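Local coordinates for hypothetical 33.3 KDA protein IN ade3-ser2 intergenic region (Saccharomyces cerevisiae, PDB 1ODF), which probably acts as an ATP-dependent kinase whose substrate is not yet known, with a fold close to that of bacterial pantothenate kinase, at residues S37-Q40 with G41-K44; F209-N213 with I214-Y218. All blocks are in the same frame, centred on the assembly; numbering follows the deposited sequence.

Contact 1 (S37-Q40 with G41-K44); sequences SGPQ and GSGK. With SO4 (sulfate ion), chain B.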
loop_
_atom_site.group_PDB
_atom_site.type_symbol
_atom_site.label_atom_id
_atom_site.label_comp_id
_atom_site.label_asym_id
_atom_site.label_seq_id
_atom_site.Cartn_x
_atom_site.Cartn_y
_atom_site.Cartn_z
ATOM N N SER A 37 1.812 4.641 -2.784
ATOM C CA SER A 37 1.402 3.556 -3.668
ATOM C C SER A 37 2.409 3.366 -4.799
ATOM O O SER A 37 2.853 4.334 -5.429
ATOM C CB SER A 37 0.028 3.865 -4.267
ATOM O OG SER A 37 -0.520 2.738 -4.919
ATOM N N GLY A 38 2.762 2.115 -5.058
ATOM C CA GLY A 38 3.710 1.832 -6.119
ATOM C C GLY A 38 3.880 0.341 -6.328
ATOM O O GLY A 38 3.670 -0.440 -5.404
ATOM N N PRO A 39 4.254 -0.089 -7.538
ATOM C CA PRO A 39 4.418 -1.526 -7.758
ATOM C C PRO A 39 5.465 -2.122 -6.838
ATOM O O PRO A 39 6.335 -1.420 -6.333
ATOM C CB PRO A 39 4.822 -1.607 -9.230
ATOM C CG PRO A 39 4.136 -0.415 -9.832
ATOM C CD PRO A 39 4.428 0.658 -8.795
ATOM N N GLN A 40 5.363 -3.421 -6.599
ATOM C CA GLN A 40 6.339 -4.103 -5.758
ATOM C C GLN A 40 7.713 -3.937 -6.415
ATOM O O GLN A 40 7.865 -4.161 -7.616
ATOM C CB GLN A 40 5.972 -5.575 -5.653
ATOM C CG GLN A 40 4.638 -5.808 -4.969
ATOM C CD GLN A 40 3.923 -7.038 -5.495
ATOM O OE1 GLN A 40 3.489 -7.069 -6.654
ATOM N NE2 GLN A 40 3.799 -8.063 -4.650
ATOM N N GLY A 41 8.705 -3.531 -5.632
ATOM C CA GLY A 41 10.037 -3.331 -6.171
ATOM C C GLY A 41 10.328 -1.888 -6.576
ATOM O O GLY A 41 11.462 -1.539 -6.907
ATOM N N SER A 42 9.310 -1.040 -6.552
ATOM C CA SER A 42 9.497 0.355 -6.939
ATOM C C SER A 42 10.298 1.151 -5.909
ATOM O O SER A 42 10.851 2.205 -6.229
ATOM C CB SER A 42 8.137 1.026 -7.161
ATOM O OG SER A 42 7.391 1.090 -5.956
ATOM N N GLY A 43 10.355 0.651 -4.675
ATOM C CA GLY A 43 11.084 1.346 -3.633
ATOM C C GLY A 43 10.199 2.246 -2.777
ATOM O O GLY A 43 10.688 2.941 -1.877
ATOM N N LYS A 44 8.894 2.224 -3.050
ATOM C CA LYS A 44 7.923 3.041 -2.319
ATOM C C LYS A 44 7.960 2.773 -0.811
ATOM O O LYS A 44 7.743 3.682 -0.001
ATOM C CB LYS A 44 6.507 2.797 -2.875
ATOM C CG LYS A 44 6.094 1.326 -2.961
ATOM C CD LYS A 44 5.039 0.960 -1.924
ATOM C CE LYS A 44 4.982 -0.550 -1.721
ATOM N NZ LYS A 44 4.909 -1.287 -3.015
HETATM S S SO4 B . 9.131 -1.945 -2.467
HETATM O O1 SO4 B . 10.180 -1.780 -3.488
HETATM O O2 SO4 B . 8.226 -3.041 -2.858
HETATM O O3 SO4 B . 9.762 -2.280 -1.183
HETATM O O4 SO4 B . 8.377 -0.680 -2.324
#
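Pro-39 to Ser-42 form a type II beta turn, closed by a hydrogen bond from Ser-42 N to Pro-39 O of 3.0 Å. The turn belongs to the P-loop (Walker A motif), which joins strand 32-37 to helix 44-59 and is the predicted ATP site. Ser-42 OG gives the same carbonyl a second hydrogen bond, 2.7 Å from Pro-39 O in the carbonyl plane, whereas Ser-42 N comes from above that plane. A chi1 of 65° sets OG between the backbone N and the carbonyl carbon, and turns it back to the proline. A sulfate, probably from the crystallisation liquor, sits where a nucleotide phosphate is likely to bind. Lys-44 bends at chi2 and chi4 and bridges the loop. Its NZ hydrogen-bonds to Gly-38 O at 2.8 Å, also from above the carbonyl plane. A methionine here has no charge to offer, and would probably leave Gly-38 O without this donor and the sulfate without a nearby positive group. A CB on Gly-38 would run into Ser-42 OG. Gly-41 and Gly-43 have backbone angles that would jam a CB against the preceding carbonyl. Gln-40 turns its amide out of the loop, with OE1 hydrogen-bonded to Tyr-252 OH. Gly-43 N hydrogen-bonds to sulfate O1 at 2.7 Å, Ser-45 N is a further backbone donor, and Gly-41 N reaches O2 at 2.9 Å in a straight N-H...O line.

Contact 2 (F209-N213 with I214-Y218); sequences FTTDN and INNVY
Asn-216 N hydrogen-bonds to Asn-213 O at 3.0 Å, with an N-H...O angle of 152°. The bond is somewhat doubtful, since the modelled oxygen crowds the side chain of Asn-216. It closes a type I beta turn from Asn-213 to Asn-216. One residue further on, Val-217 N donates to Ile-214 O at 3.1 Å, and the chain coils into helix 216-232. The side chain of Asn-213 lies alongside the turn. Its CG is anti to the backbone N (chi1 -180°), which carries the amide forward beside the turn, toward Asn-215. There ND2 packs on Asn-215 CB at 3.3 Å. The amide planes of Asn-213 and Asn-215 are 66° apart, so the two groups do not stack. The whole is a strand-loop-helix connection of the P-loop kinase fold: strand 204-211 of the central sheet runs out here and passes into the helix. Thr-211, near the strand end, divides its branches. Its methyl CG2 lies 4.1 Å from the N of Ile-214, the second residue of the turn. Its OG1 hydrogen-bonds to Ile-275 O on the neighbouring strand. The side chain of Ile-214 packs on Leu-256 of helix 249-262. Tyr-218 presents its ring edge to Asn-215 CA. The same ring stacks with His-242, and its OH hydrogen-bonds to Asp-246 OD2 on helix 238-246.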
loop_
_atom_site.group_PDB
_atom_site.type_symbol
_atom_site.label_atom_id
_atom_site.label_comp_id
_atom_site.label_asym_id
_atom_site.label_seq_id
_atom_site.Cartn_x
_atom_site.Cartn_y
_atom_site.Cartn_z
ATOM N N PHE A 209 3.822 6.126 -7.418
ATOM C CA PHE A 209 4.978 5.675 -8.181
ATOM C C PHE A 209 4.468 4.829 -9.338
ATOM O O PHE A 209 3.732 3.856 -9.123
ATOM C CB PHE A 209 5.885 4.765 -7.331
ATOM C CG PHE A 209 6.819 5.490 -6.390
ATOM C CD1 PHE A 209 6.453 6.682 -5.775
ATOM C CD2 PHE A 209 8.063 4.942 -6.087
ATOM C CE1 PHE A 209 7.314 7.314 -4.873
ATOM C CE2 PHE A 209 8.927 5.563 -5.189
ATOM C CZ PHE A 209 8.550 6.752 -4.580
ATOM N N THR A 210 4.828 5.203 -10.560
ATOM C CA THR A 210 4.465 4.388 -11.705
ATOM C C THR A 210 5.760 4.187 -12.509
ATOM O O THR A 210 6.778 4.821 -12.222
ATOM C CB THR A 210 3.363 5.036 -12.576
ATOM O OG1 THR A 210 2.801 4.029 -13.426
ATOM C CG2 THR A 210 3.926 6.160 -13.436
ATOM N N THR A 211 5.738 3.299 -13.496
ATOM C CA THR A 211 6.940 3.043 -14.281
ATOM C C THR A 211 6.623 2.997 -15.774
ATOM O O THR A 211 5.454 2.969 -16.154
ATOM C CB THR A 211 7.603 1.715 -13.821
ATOM O OG1 THR A 211 8.838 1.522 -14.519
ATOM C CG2 THR A 211 6.677 0.536 -14.064
ATOM N N ASP A 212 7.657 3.013 -16.614
ATOM C CA ASP A 212 7.478 2.981 -18.070
ATOM C C ASP A 212 7.038 1.612 -18.581
ATOM O O ASP A 212 6.405 1.501 -19.631
ATOM C CB ASP A 212 8.774 3.393 -18.774
ATOM C CG ASP A 212 9.983 2.638 -18.255
ATOM O OD1 ASP A 212 9.902 1.398 -18.138
ATOM O OD2 ASP A 212 11.014 3.282 -17.967
ATOM N N ASN A 213 7.385 0.563 -17.849
ATOM C CA ASN A 213 6.984 -0.784 -18.243
ATOM C C ASN A 213 6.661 -1.598 -17.003
ATOM O O ASN A 213 7.505 -1.767 -16.122
ATOM C CB ASN A 213 8.090 -1.467 -19.052
ATOM C CG ASN A 213 7.705 -2.866 -19.490
ATOM O OD1 ASN A 213 6.619 -3.086 -20.036
ATOM N ND2 ASN A 213 8.597 -3.823 -19.258
ATOM N N ILE A 214 5.437 -2.107 -16.942
ATOM C CA ILE A 214 5.008 -2.874 -15.784
ATOM C C ILE A 214 5.752 -4.202 -15.612
ATOM O O ILE A 214 5.780 -4.770 -14.515
ATOM C CB ILE A 214 3.484 -3.141 -15.819
ATOM C CG1 ILE A 214 3.001 -3.506 -14.413
ATOM C CG2 ILE A 214 3.158 -4.262 -16.795
ATOM C CD1 ILE A 214 3.307 -2.433 -13.357
ATOM N N ASN A 215 6.358 -4.697 -16.686
ATOM C CA ASN A 215 7.091 -5.949 -16.592
ATOM C C ASN A 215 8.400 -5.734 -15.846
ATOM O O ASN A 215 9.171 -6.669 -15.630
ATOM C CB ASN A 215 7.330 -6.544 -17.983
ATOM C CG ASN A 215 6.068 -7.147 -18.574
ATOM O OD1 ASN A 215 5.374 -7.928 -17.919
ATOM N ND2 ASN A 215 5.765 -6.793 -19.819
ATOM N N ASN A 216 8.639 -4.492 -15.441
ATOM C CA ASN A 216 9.833 -4.172 -14.677
ATOM C C ASN A 216 9.707 -4.893 -13.344
ATOM O O ASN A 216 10.704 -5.210 -12.694
ATOM C CB ASN A 216 9.933 -2.662 -14.431
ATOM C CG ASN A 216 10.352 -1.895 -15.673
ATOM O OD1 ASN A 216 10.504 -0.671 -15.642
ATOM N ND2 ASN A 216 10.543 -2.613 -16.771
ATOM N N VAL A 217 8.466 -5.155 -12.946
ATOM C CA VAL A 217 8.192 -5.835 -11.691
ATOM C C VAL A 217 8.850 -7.214 -11.654
ATOM O O VAL A 217 9.414 -7.596 -10.631
ATOM C CB VAL A 217 6.663 -5.959 -11.445
ATOM C CG1 VAL A 217 6.388 -6.820 -10.215
ATOM C CG2 VAL A 217 6.064 -4.575 -11.240
ATOM N N TYR A 218 8.780 -7.958 -12.756
ATOM C CA TYR A 218 9.410 -9.277 -12.797
ATOM C C TYR A 218 10.896 -9.084 -12.551
ATOM O O TYR A 218 11.491 -9.733 -11.685
ATOM C CB TYR A 218 9.223 -9.956 -14.157
ATOM C CG TYR A 218 7.821 -10.444 -14.430
ATOM C CD1 TYR A 218 6.919 -9.665 -15.159
ATOM C CD2 TYR A 218 7.393 -11.687 -13.964
ATOM C CE1 TYR A 218 5.628 -10.115 -15.417
ATOM C CE2 TYR A 218 6.102 -12.149 -14.214
ATOM C CZ TYR A 218 5.226 -11.357 -14.941
ATOM O OH TYR A 218 3.945 -11.794 -15.181
#

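In the fold
Contact 1 and contact 2 lie at the ends of neighbouring parallel strands, 32-37 and 204-211, and their centres are 9 Å apart. The strands meet at a probable hydrogen bond from Phe-209 N to Ser-37 O, 2.8 Å long. Past it, the loop of contact 1 rests on contact 2. Pro-39 CD packs on Phe-209 O at 3.3 Å, and Gly-38 CA on Phe-209 CB at 3.8 Å. On the helix side, Pro-39 CB touches Val-217 CG2 at 3.8 Å, and the side chain of Ile-214 is about 4 Å from that of Pro-39. Contact 1 holds the sulfate and most of the predicted ATP site. Contact 2 is nearer the surface and touches that loop at Gly-38 and Pro-39.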